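Local coordinates for protein beta-hexosaminidase Amuc_2018 (Akkermansia muciniphila, PDB 6JEA) that hydrolyses terminal non-reducing N-acetylglucosamine and N-acetylgalactosamine residues from beta-linked glycans such as N-glycans and chitobiose, at residues A[142-147]-A[198-203]; A[305-310]-A[320-325]; A[347-352]-A[366-371]. All coordinates share one frame; numbering follows the deposited sequence.

How the contacts relate
All three contacts belong to the TIM-barrel catalytic domain of this family 20 glycoside hydrolase. They follow one another in series along the chain. Contact 1 comes first and lies outermost, where helix 143-148 meets helix 195-200. Its centre is about 29 Å from that of contact 2 and 34 Å from that of contact 3, and it touches neither. Contact 2 pairs the neighbouring barrel strands 303-307 and 320-323. Contact 3 joins the segment after the next strand, 342-345, to the loop before helix 372-376. Contacts 2 and 3 have centres about 17 Å apart and do touch: Trp-324 O probably accepts from Ser-348 N. Both also reach the bound sugar, so together they build part of the substrate pocket.

Contact 1 (A[142-147]-A[198-203]); sequences PKLKSV and HAAYPE
Tyr-201 and Lys-143 each turn CG anti to their own carbonyl carbon (chi1 -69° and -73°). This carries the tyrosine ring from the end of helix 195-200 across to helix 143-148. The backbone N-H of Lys-143 donates to Tyr-201 OH at 3.1 Å, with an N-H...O angle of 152°. The hydroxyl is thus fixed against the backbone of the facing helix.

The side chain of Lys-143 passes over the same ring. Its CB sits 3.5 Å from Tyr-201 CZ, and CD lies over one ring face. CD also comes within 3.3 Å of Ala-200 O. The extended lysine chain then leads away to a water. NZ donates to that water, and the water donates to Glu-203 OE1 at 2.9 Å. The two opposite charges are therefore bridged by the water. Leu-144 approaches the ring from another side. Its CD2 lies at the ring edge, in the plane, 3.8 Å from Tyr-201 CE2. Further along, Val-147 fits against the last turn of helix 195-200. Its CG1 touches Ala-199 O at 3.3 Å, and its CB meets the methyl of Ala-200 at 4.1 Å. The small alanine side chains probably allow this close approach.

The Tyr-201 side chain is about 11 Å from that of the zinc ligand Cys-226. Outside the pair, Phe-204 meets the Tyr-201 ring and Val-138 packs on Leu-144. The contact lies toward the outside of the chain. It joins segments that follow strands 123-130 and 183-190, which are parallel neighbours in the barrel.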
loop_
_atom_site.group_PDB
_atom_site.type_symbol
_atom_site.label_atom_id
_atom_site.label_comp_id
_atom_site.label_asym_id
_atom_site.label_seq_id
_atom_site.Cartn_x
_atom_site.Cartn_y
_atom_site.Cartn_z
ATOM N N PRO A 142 23.571 13.722 -5.012
ATOM C CA PRO A 142 24.140 12.771 -4.043
ATOM C C PRO A 142 23.891 13.135 -2.588
ATOM O O PRO A 142 24.033 12.262 -1.723
ATOM C CB PRO A 142 25.639 12.795 -4.371
ATOM C CG PRO A 142 25.868 14.160 -4.923
ATOM C CD PRO A 142 24.615 14.517 -5.684
ATOM N N LYS A 143 23.534 14.385 -2.282
ATOM C CA LYS A 143 23.266 14.729 -0.891
ATOM C C LYS A 143 22.058 13.977 -0.355
ATOM O O LYS A 143 22.009 13.667 0.844
ATOM C CB LYS A 143 23.077 16.235 -0.740
ATOM C CG LYS A 143 24.369 17.010 -0.870
ATOM C CD LYS A 143 24.187 18.464 -0.484
ATOM C CE LYS A 143 25.512 19.194 -0.495
ATOM N NZ LYS A 143 25.371 20.612 -0.066
ATOM N N LEU A 144 21.091 13.661 -1.228
ATOM C CA LEU A 144 19.990 12.781 -0.845
ATOM C C LEU A 144 20.511 11.536 -0.143
ATOM O O LEU A 144 19.915 11.062 0.832
ATOM C CB LEU A 144 19.169 12.382 -2.072
ATOM C CG LEU A 144 18.535 13.458 -2.955
ATOM C CD1 LEU A 144 17.770 12.802 -4.099
ATOM C CD2 LEU A 144 17.630 14.382 -2.151
ATOM N N LYS A 145 21.635 11.000 -0.622
ATOM C CA LYS A 145 22.255 9.853 0.027
ATOM C C LYS A 145 23.012 10.274 1.280
ATOM O O LYS A 145 22.863 9.657 2.340
ATOM C CB LYS A 145 23.186 9.141 -0.958
ATOM C CG LYS A 145 24.074 8.075 -0.341
ATOM C CD LYS A 145 23.264 6.924 0.228
ATOM C CE LYS A 145 24.171 5.822 0.758
ATOM N NZ LYS A 145 23.396 4.710 1.386
ATOM N N SER A 146 23.808 11.339 1.186
ATOM C CA SER A 146 24.715 11.665 2.279
ATOM C C SER A 146 24.035 12.426 3.410
ATOM O O SER A 146 24.563 12.442 4.527
ATOM C CB SER A 146 25.912 12.467 1.756
ATOM O OG SER A 146 25.512 13.729 1.256
ATOM N N VAL A 147 22.878 13.037 3.156
ATOM C CA VAL A 147 22.199 13.841 4.167
ATOM C C VAL A 147 20.783 13.329 4.394
ATOM O O VAL A 147 20.412 12.969 5.517
ATOM C CB VAL A 147 22.176 15.328 3.768
ATOM C CG1 VAL A 147 21.485 16.154 4.844
ATOM C CG2 VAL A 147 23.584 15.840 3.517
ATOM N N HIS A 198 14.937 19.274 2.567
ATOM C CA HIS A 198 15.473 20.580 2.938
ATOM C C HIS A 198 16.829 20.446 3.617
ATOM O O HIS A 198 17.739 21.247 3.368
ATOM C CB HIS A 198 14.484 21.319 3.840
ATOM C CG HIS A 198 14.797 22.773 4.011
ATOM N ND1 HIS A 198 13.864 23.763 3.800
ATOM C CD2 HIS A 198 15.939 23.404 4.375
ATOM C CE1 HIS A 198 14.416 24.942 4.025
ATOM N NE2 HIS A 198 15.676 24.751 4.374
ATOM N N ALA A 199 16.982 19.441 4.480
ATOM C CA ALA A 199 18.285 19.161 5.067
ATOM C C ALA A 199 19.322 18.878 3.988
ATOM O O ALA A 199 20.489 19.265 4.119
ATOM C CB ALA A 199 18.179 17.986 6.037
ATOM N N ALA A 200 18.913 18.213 2.904
ATOM C CA ALA A 200 19.857 17.913 1.831
ATOM C C ALA A 200 20.066 19.109 0.901
ATOM O O ALA A 200 21.207 19.467 0.589
ATOM C CB ALA A 200 19.380 16.694 1.039
ATOM N N TYR A 201 18.981 19.736 0.440
ATOM C CA TYR A 201 19.047 20.790 -0.573
ATOM C C TYR A 201 18.218 21.992 -0.137
ATOM O O TYR A 201 17.096 22.199 -0.618
ATOM C CB TYR A 201 18.597 20.261 -1.937
ATOM C CG TYR A 201 19.589 19.280 -2.517
ATOM C CD1 TYR A 201 20.735 19.726 -3.157
ATOM C CD2 TYR A 201 19.398 17.908 -2.394
ATOM C CE1 TYR A 201 21.657 18.839 -3.672
ATOM C CE2 TYR A 201 20.316 17.011 -2.907
ATOM C CZ TYR A 201 21.443 17.485 -3.546
ATOM O OH TYR A 201 22.367 16.607 -4.057
ATOM N N PRO A 202 18.758 22.827 0.758
ATOM C CA PRO A 202 17.975 23.971 1.251
ATOM C C PRO A 202 17.662 25.000 0.179
ATOM O O PRO A 202 16.659 25.712 0.300
ATOM C CB PRO A 202 18.865 24.558 2.356
ATOM C CG PRO A 202 20.249 24.111 2.003
ATOM C CD PRO A 202 20.093 22.754 1.378
ATOM N N GLU A 203 18.482 25.097 -0.869
ATOM C CA GLU A 203 18.222 26.067 -1.927
ATOM C C GLU A 203 16.974 25.740 -2.744
ATOM O O GLU A 203 16.537 26.588 -3.530
ATOM C CB GLU A 203 19.440 26.184 -2.852
ATOM C CG GLU A 203 19.718 24.958 -3.721
ATOM C CD GLU A 203 20.628 23.931 -3.054
ATOM O OE1 GLU A 203 20.560 23.763 -1.815
ATOM O OE2 GLU A 203 21.419 23.292 -3.780
HETATM O O HOH W 1 22.813 22.184 -1.066
#

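Contact 2 (A[305-310]-A[320-325]); sequences QFWYEG and TVYAWR. With NAG (2-acetamido-2-deoxy-beta-D-glucopyranose), chain B.
Trp-307 turns a ring edge toward the face of Trp-324, with the planes 66° apart, and the acetamido methyl C8 of the sugar lies over a face of each ring. Trp-307 ends strand 303-307, and Trp-324 follows strand 320-323, its parallel neighbour in the TIM barrel. C8 is 3.6 Å from Trp-307 CD1. Trp-324 also has Arg-325 CG over a face, and Glu-309 OE2 lies at its edge, in plane. Tyr-322 completes the aromatic cluster. Its CB packs on Trp-307 CE3 at 3.5 Å, with the rings set obliquely. Trp-307 NE1 donates a hydrogen bond to Glu-187 OE2.

The strands are held by regular backbone bonds: Phe-306 N to Thr-320 O, Tyr-322 N to Phe-306 O, and Tyr-308 N to Tyr-322 O. Phe-306 and Val-321 point to the other side of the sheet, where Val-321 meets helix 329-339 and the Tyr-308 ring.

Past the strands, Trp-324 NE1 donates to Tyr-308 O at 2.8 Å, which fixes the turn of this substrate-binding indole. Glu-309 OE2 uses its syn lone pair for a salt bridge with Arg-325 NH2 at 3.1 Å. The same oxygen accepts from the backbone N of the active-site residue Glu-258. At the far end of the pair, Tyr-322 OH donates to Gln-305 OE1 at 2.5 Å, tilted 35° from the amide carbonyl plane.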
loop_
_atom_site.group_PDB
_atom_site.type_symbol
_atom_site.label_atom_id
_atom_site.label_comp_id
_atom_site.label_asym_id
_atom_site.label_seq_id
_atom_site.Cartn_x
_atom_site.Cartn_y
_atom_site.Cartn_z
ATOM N N GLN A 305 -1.370 9.908 -8.561
ATOM C CA GLN A 305 -2.337 9.481 -7.561
ATOM C C GLN A 305 -2.238 10.405 -6.358
ATOM O O GLN A 305 -1.182 10.988 -6.096
ATOM C CB GLN A 305 -2.110 8.034 -7.128
ATOM C CG GLN A 305 -2.506 7.018 -8.170
ATOM C CD GLN A 305 -2.467 5.610 -7.629
ATOM O OE1 GLN A 305 -1.848 5.349 -6.597
ATOM N NE2 GLN A 305 -3.125 4.688 -8.324
ATOM N N PHE A 306 -3.346 10.551 -5.629
ATOM C CA PHE A 306 -3.360 11.510 -4.527
ATOM C C PHE A 306 -4.058 10.940 -3.301
ATOM O O PHE A 306 -4.957 10.106 -3.410
ATOM C CB PHE A 306 -4.066 12.821 -4.909
ATOM C CG PHE A 306 -3.478 13.510 -6.105
ATOM C CD1 PHE A 306 -3.923 13.210 -7.382
ATOM C CD2 PHE A 306 -2.501 14.477 -5.952
ATOM C CE1 PHE A 306 -3.394 13.852 -8.486
ATOM C CE2 PHE A 306 -1.967 15.121 -7.054
ATOM C CZ PHE A 306 -2.415 14.807 -8.322
ATOM N N TRP A 307 -3.634 11.405 -2.125
ATOM C CA TRP A 307 -4.480 11.320 -0.942
ATOM C C TRP A 307 -5.610 12.331 -1.098
ATOM O O TRP A 307 -5.354 13.524 -1.289
ATOM C CB TRP A 307 -3.680 11.601 0.329
ATOM C CG TRP A 307 -2.526 10.666 0.562
ATOM C CD1 TRP A 307 -1.200 10.986 0.541
ATOM C CD2 TRP A 307 -2.596 9.262 0.857
ATOM N NE1 TRP A 307 -0.439 9.872 0.801
ATOM C CE2 TRP A 307 -1.271 8.800 0.999
ATOM C CE3 TRP A 307 -3.646 8.352 1.012
ATOM C CZ2 TRP A 307 -0.969 7.468 1.288
ATOM C CZ3 TRP A 307 -3.346 7.029 1.301
ATOM C CH2 TRP A 307 -2.019 6.601 1.436
ATOM N N TYR A 308 -6.852 11.863 -1.031
ATOM C CA TYR A 308 -7.979 12.705 -1.413
ATOM C C TYR A 308 -8.156 13.870 -0.447
ATOM O O TYR A 308 -8.093 13.701 0.775
ATOM C CB TYR A 308 -9.261 11.878 -1.475
ATOM C CG TYR A 308 -10.428 12.600 -2.113
ATOM C CD1 TYR A 308 -10.283 13.253 -3.332
ATOM C CD2 TYR A 308 -11.678 12.614 -1.506
ATOM C CE1 TYR A 308 -11.348 13.906 -3.924
ATOM C CE2 TYR A 308 -12.751 13.267 -2.093
ATOM C CZ TYR A 308 -12.579 13.910 -3.301
ATOM O OH TYR A 308 -13.640 14.558 -3.887
ATOM N N GLU A 309 -8.364 15.060 -1.007
ATOM C CA GLU A 309 -8.811 16.231 -0.262
ATOM C C GLU A 309 -10.058 16.758 -0.952
ATOM O O GLU A 309 -10.008 17.110 -2.135
ATOM C CB GLU A 309 -7.728 17.314 -0.193
ATOM C CG GLU A 309 -6.486 16.942 0.615
ATOM C CD GLU A 309 -6.731 16.893 2.118
ATOM O OE1 GLU A 309 -7.892 17.059 2.551
ATOM O OE2 GLU A 309 -5.754 16.691 2.872
ATOM N N GLY A 310 -11.169 16.811 -0.214
ATOM C CA GLY A 310 -12.451 17.114 -0.836
ATOM C C GLY A 310 -12.462 18.440 -1.573
ATOM O O GLY A 310 -12.835 18.510 -2.747
ATOM N N THR A 320 -6.836 9.184 -9.883
ATOM C CA THR A 320 -7.156 8.289 -8.779
ATOM C C THR A 320 -6.771 8.913 -7.443
ATOM O O THR A 320 -5.649 9.418 -7.269
ATOM C CB THR A 320 -6.466 6.932 -8.952
ATOM O OG1 THR A 320 -6.967 6.292 -10.131
ATOM C CG2 THR A 320 -6.747 6.036 -7.757
ATOM N N VAL A 321 -7.710 8.864 -6.501
ATOM C CA VAL A 321 -7.506 9.384 -5.159
ATOM C C VAL A 321 -7.803 8.278 -4.153
ATOM O O VAL A 321 -8.522 7.317 -4.436
ATOM C CB VAL A 321 -8.379 10.624 -4.885
ATOM C CG1 VAL A 321 -8.024 11.736 -5.854
ATOM C CG2 VAL A 321 -9.846 10.268 -5.004
ATOM N N TYR A 322 -7.223 8.427 -2.966
ATOM C CA TYR A 322 -7.392 7.488 -1.867
ATOM C C TYR A 322 -8.271 8.121 -0.800
ATOM O O TYR A 322 -7.990 9.235 -0.344
ATOM C CB TYR A 322 -6.043 7.105 -1.248
ATOM C CG TYR A 322 -5.110 6.304 -2.128
ATOM C CD1 TYR A 322 -4.486 6.880 -3.228
ATOM C CD2 TYR A 322 -4.822 4.978 -1.834
ATOM C CE1 TYR A 322 -3.620 6.151 -4.025
ATOM C CE2 TYR A 322 -3.956 4.244 -2.623
ATOM C CZ TYR A 322 -3.357 4.835 -3.715
ATOM O OH TYR A 322 -2.498 4.104 -4.501
ATOM N N ALA A 323 -9.324 7.415 -0.401
ATOM C CA ALA A 323 -10.088 7.807 0.775
ATOM C C ALA A 323 -9.343 7.341 2.017
ATOM O O ALA A 323 -9.015 6.159 2.141
ATOM C CB ALA A 323 -11.496 7.211 0.737
ATOM N N TRP A 324 -9.065 8.269 2.932
ATOM C CA TRP A 324 -8.222 7.949 4.081
ATOM C C TRP A 324 -8.685 8.542 5.403
ATOM O O TRP A 324 -8.335 7.985 6.449
ATOM C CB TRP A 324 -6.780 8.399 3.819
ATOM C CG TRP A 324 -6.656 9.851 3.450
ATOM C CD1 TRP A 324 -6.998 10.428 2.259
ATOM C CD2 TRP A 324 -6.148 10.907 4.273
ATOM N NE1 TRP A 324 -6.739 11.775 2.292
ATOM C CE2 TRP A 324 -6.216 12.094 3.518
ATOM C CE3 TRP A 324 -5.646 10.964 5.576
ATOM C CZ2 TRP A 324 -5.800 13.327 4.023
ATOM C CZ3 TRP A 324 -5.232 12.188 6.076
ATOM C CH2 TRP A 324 -5.312 13.351 5.301
ATOM N N ARG A 325 -9.448 9.631 5.418
ATOM C CA ARG A 325 -9.820 10.266 6.674
ATOM C C ARG A 325 -10.935 9.498 7.379
ATOM O O ARG A 325 -11.808 8.895 6.745
ATOM C CB ARG A 325 -10.257 11.712 6.442
ATOM C CG ARG A 325 -9.132 12.651 6.042
ATOM C CD ARG A 325 -9.626 14.085 5.962
ATOM N NE ARG A 325 -8.595 15.000 5.478
ATOM C CZ ARG A 325 -7.697 15.594 6.258
ATOM N NH1 ARG A 325 -7.699 15.367 7.566
ATOM N NH2 ARG A 325 -6.795 16.413 5.733
HETATM C C1 NAG B . -1.633 9.445 7.937
HETATM C C2 NAG B . -0.557 10.395 7.406
HETATM C C3 NAG B . 0.838 9.809 7.625
HETATM C C4 NAG B . 1.024 9.357 9.067
HETATM C C5 NAG B . -0.119 8.437 9.475
HETATM C C6 NAG B . -0.054 8.011 10.921
HETATM C C7 NAG B . -1.192 11.846 5.526
HETATM C C8 NAG B . -1.361 11.935 4.041
HETATM N N2 NAG B . -0.771 10.667 5.995
HETATM O O1 NAG B . -2.879 10.053 7.836
HETATM O O3 NAG B . 1.809 10.797 7.301
HETATM O O4 NAG B . 2.253 8.652 9.202
HETATM O O5 NAG B . -1.363 9.124 9.296
HETATM O O6 NAG B . -1.110 7.114 11.238
HETATM O O7 NAG B . -1.426 12.795 6.267
HETATM O O HOH W 2 -10.075 13.886 2.749
#

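Contact 3 (A[347-352]-A[366-371]); sequences SSEYCY and WMKTTT. With NAG (2-acetamido-2-deoxy-beta-D-glucopyranose), chain B.
Lys-368 and Glu-349 meet through a single direct hydrogen bond. Lys-368 NZ donates to the backbone O of Glu-349 at 3.0 Å, tilted 25° from the carbonyl plane. The lysine CG lies between its backbone N and carbonyl carbon (chi1 73°), and the chain bends at chi2 (110°), which swings the ammonium back toward its own loop. There NZ also donates to Thr-370 OG1 at 3.0 Å. The threonine methyl CG2 packs near Glu-349 O.

Thr-370 OG1 in turn donates to a water at 2.8 Å. That water donates to Ser-348 O at 2.7 Å and to Tyr-352 O at 2.8 Å. It therefore ties Ser-348 and Tyr-352, at either end of a short, weakly bonded helix, to the loop. With a leucine in place of Lys-368, Glu-349 O and Thr-370 OG1 would both lose this donor, and the loop would probably be freer to shift against the helix.

Beside this link, the same segments reach the bound sugar. The substrate-binding Tyr-352 has Ser-348 CB over the centre of one ring face. Its OH shares a hydrogen bond of 3.0 Å with O1 of the sugar, which lies at the ring edge, in plane. Trp-366 brings CH2, also edge-on, to 3.2 Å from the sugar O6.

Further out, Trp-400 meets Tyr-352 edge-to-face. Glu-349 turns its carboxylate to a salt bridge with Lys-374, in helix 372-376, whose N-cap is Thr-371. The arrangement belongs to the substrate pocket of the family 20 barrel: the segment after strand 342-345 supplies Tyr-352, and Asp-354 and Glu-402 bind the same sugar.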
loop_
_atom_site.group_PDB
_atom_site.type_symbol
_atom_site.label_atom_id
_atom_site.label_comp_id
_atom_site.label_asym_id
_atom_site.label_seq_id
_atom_site.Cartn_x
_atom_site.Cartn_y
_atom_site.Cartn_z
ATOM N N SER A 347 -9.472 3.956 4.102
ATOM C CA SER A 347 -9.976 4.717 5.239
ATOM C C SER A 347 -9.302 4.275 6.531
ATOM O O SER A 347 -9.227 3.080 6.832
ATOM C CB SER A 347 -11.493 4.553 5.342
ATOM O OG SER A 347 -12.025 5.358 6.381
ATOM N N SER A 348 -8.807 5.254 7.295
ATOM C CA SER A 348 -8.071 4.962 8.521
ATOM C C SER A 348 -8.930 4.262 9.563
ATOM O O SER A 348 -8.386 3.644 10.484
ATOM C CB SER A 348 -7.493 6.254 9.108
ATOM O OG SER A 348 -8.511 7.078 9.650
ATOM N N GLU A 349 -10.257 4.350 9.444
ATOM C CA GLU A 349 -11.132 3.662 10.386
ATOM C C GLU A 349 -10.995 2.146 10.277
ATOM O O GLU A 349 -11.206 1.430 11.263
ATOM C CB GLU A 349 -12.582 4.092 10.152
ATOM C CG GLU A 349 -13.573 3.580 11.183
ATOM C CD GLU A 349 -14.994 4.047 10.913
ATOM O OE1 GLU A 349 -15.173 4.986 10.105
ATOM O OE2 GLU A 349 -15.932 3.472 11.509
ATOM N N TYR A 350 -10.626 1.642 9.096
ATOM C CA TYR A 350 -10.513 0.210 8.860
ATOM C C TYR A 350 -9.158 -0.236 8.334
ATOM O O TYR A 350 -8.812 -1.412 8.504
ATOM C CB TYR A 350 -11.578 -0.258 7.854
ATOM C CG TYR A 350 -13.005 0.057 8.236
ATOM C CD1 TYR A 350 -13.589 1.268 7.880
ATOM C CD2 TYR A 350 -13.776 -0.864 8.934
ATOM C CE1 TYR A 350 -14.895 1.557 8.219
ATOM C CE2 TYR A 350 -15.086 -0.582 9.278
ATOM C CZ TYR A 350 -15.640 0.630 8.917
ATOM O OH TYR A 350 -16.942 0.916 9.258
ATOM N N CYS A 351 -8.384 0.649 7.700
ATOM C CA CYS A 351 -7.253 0.225 6.890
ATOM C C CYS A 351 -5.887 0.656 7.409
ATOM O O CYS A 351 -4.877 0.184 6.875
ATOM C CB CYS A 351 -7.414 0.737 5.450
ATOM S SG CYS A 351 -8.952 0.230 4.637
ATOM N N TYR A 352 -5.809 1.528 8.413
ATOM C CA TYR A 352 -4.514 1.938 8.951
ATOM C C TYR A 352 -4.000 0.851 9.887
ATOM O O TYR A 352 -4.503 0.693 11.003
ATOM C CB TYR A 352 -4.613 3.276 9.679
ATOM C CG TYR A 352 -4.512 4.487 8.776
ATOM C CD1 TYR A 352 -4.844 4.408 7.429
ATOM C CD2 TYR A 352 -4.071 5.706 9.271
ATOM C CE1 TYR A 352 -4.756 5.512 6.606
ATOM C CE2 TYR A 352 -3.979 6.815 8.455
ATOM C CZ TYR A 352 -4.323 6.713 7.125
ATOM O OH TYR A 352 -4.228 7.818 6.311
ATOM N N TRP A 366 -2.143 8.672 20.914
ATOM C CA TRP A 366 -3.113 9.221 19.973
ATOM C C TRP A 366 -3.809 8.159 19.130
ATOM O O TRP A 366 -4.913 8.394 18.626
ATOM C CB TRP A 366 -2.431 10.239 19.058
ATOM C CG TRP A 366 -1.389 9.647 18.161
ATOM C CD1 TRP A 366 -0.071 9.451 18.451
ATOM C CD2 TRP A 366 -1.579 9.181 16.820
ATOM N NE1 TRP A 366 0.573 8.892 17.374
ATOM C CE2 TRP A 366 -0.331 8.716 16.360
ATOM C CE3 TRP A 366 -2.683 9.113 15.965
ATOM C CZ2 TRP A 366 -0.157 8.187 15.083
ATOM C CZ3 TRP A 366 -2.509 8.590 14.698
ATOM C CH2 TRP A 366 -1.254 8.132 14.269
ATOM N N MET A 367 -3.182 6.996 18.963
ATOM C CA MET A 367 -3.725 5.975 18.075
ATOM C C MET A 367 -4.958 5.315 18.681
ATOM O O MET A 367 -4.932 4.861 19.829
ATOM C CB MET A 367 -2.674 4.912 17.777
ATOM C CG MET A 367 -1.533 5.370 16.897
ATOM S SD MET A 367 -0.430 3.991 16.553
ATOM C CE MET A 367 0.869 4.806 15.628
ATOM N N LYS A 368 -6.033 5.250 17.901
ATOM C CA LYS A 368 -7.183 4.453 18.292
ATOM C C LYS A 368 -6.932 2.980 17.970
ATOM O O LYS A 368 -5.998 2.621 17.248
ATOM C CB LYS A 368 -8.447 4.955 17.595
ATOM C CG LYS A 368 -8.526 4.620 16.118
ATOM C CD LYS A 368 -9.596 3.568 15.858
ATOM C CE LYS A 368 -9.839 3.365 14.367
ATOM N NZ LYS A 368 -10.706 2.177 14.092
ATOM N N THR A 369 -7.781 2.117 18.523
ATOM C CA THR A 369 -7.637 0.677 18.356
ATOM C C THR A 369 -8.482 0.201 17.180
ATOM O O THR A 369 -9.665 0.540 17.078
ATOM C CB THR A 369 -8.049 -0.057 19.635
ATOM O OG1 THR A 369 -7.177 0.323 20.709
ATOM C CG2 THR A 369 -7.980 -1.567 19.438
ATOM N N THR A 370 -7.869 -0.581 16.293
ATOM C CA THR A 370 -8.562 -1.198 15.162
ATOM C C THR A 370 -8.394 -2.709 15.291
ATOM O O THR A 370 -7.353 -3.259 14.920
ATOM C CB THR A 370 -8.020 -0.693 13.825
ATOM O OG1 THR A 370 -8.046 0.739 13.800
ATOM C CG2 THR A 370 -8.872 -1.217 12.680
ATOM N N THR A 371 -9.413 -3.378 15.821
ATOM C CA THR A 371 -9.324 -4.816 16.006
ATOM C C THR A 371 -9.472 -5.536 14.669
ATOM O O THR A 371 -9.784 -4.942 13.633
ATOM C CB THR A 371 -10.395 -5.316 16.972
ATOM O OG1 THR A 371 -11.686 -5.188 16.361
ATOM C CG2 THR A 371 -10.360 -4.524 18.272
HETATM C C1 NAG B . -1.633 9.445 7.937
HETATM C C2 NAG B . -0.557 10.395 7.406
HETATM C C3 NAG B . 0.838 9.809 7.625
HETATM C C4 NAG B . 1.024 9.357 9.067
HETATM C C5 NAG B . -0.119 8.437 9.475
HETATM C C6 NAG B . -0.054 8.011 10.921
HETATM C C7 NAG B . -1.192 11.846 5.526
HETATM C C8 NAG B . -1.361 11.935 4.041
HETATM N N2 NAG B . -0.771 10.667 5.995
HETATM O O1 NAG B . -2.879 10.053 7.836
HETATM O O3 NAG B . 1.809 10.797 7.301
HETATM O O4 NAG B . 2.253 8.652 9.202
HETATM O O5 NAG B . -1.363 9.124 9.296
HETATM O O6 NAG B . -1.110 7.114 11.238
HETATM O O7 NAG B . -1.426 12.795 6.267
HETATM O O HOH W 3 -7.195 1.382 11.187
#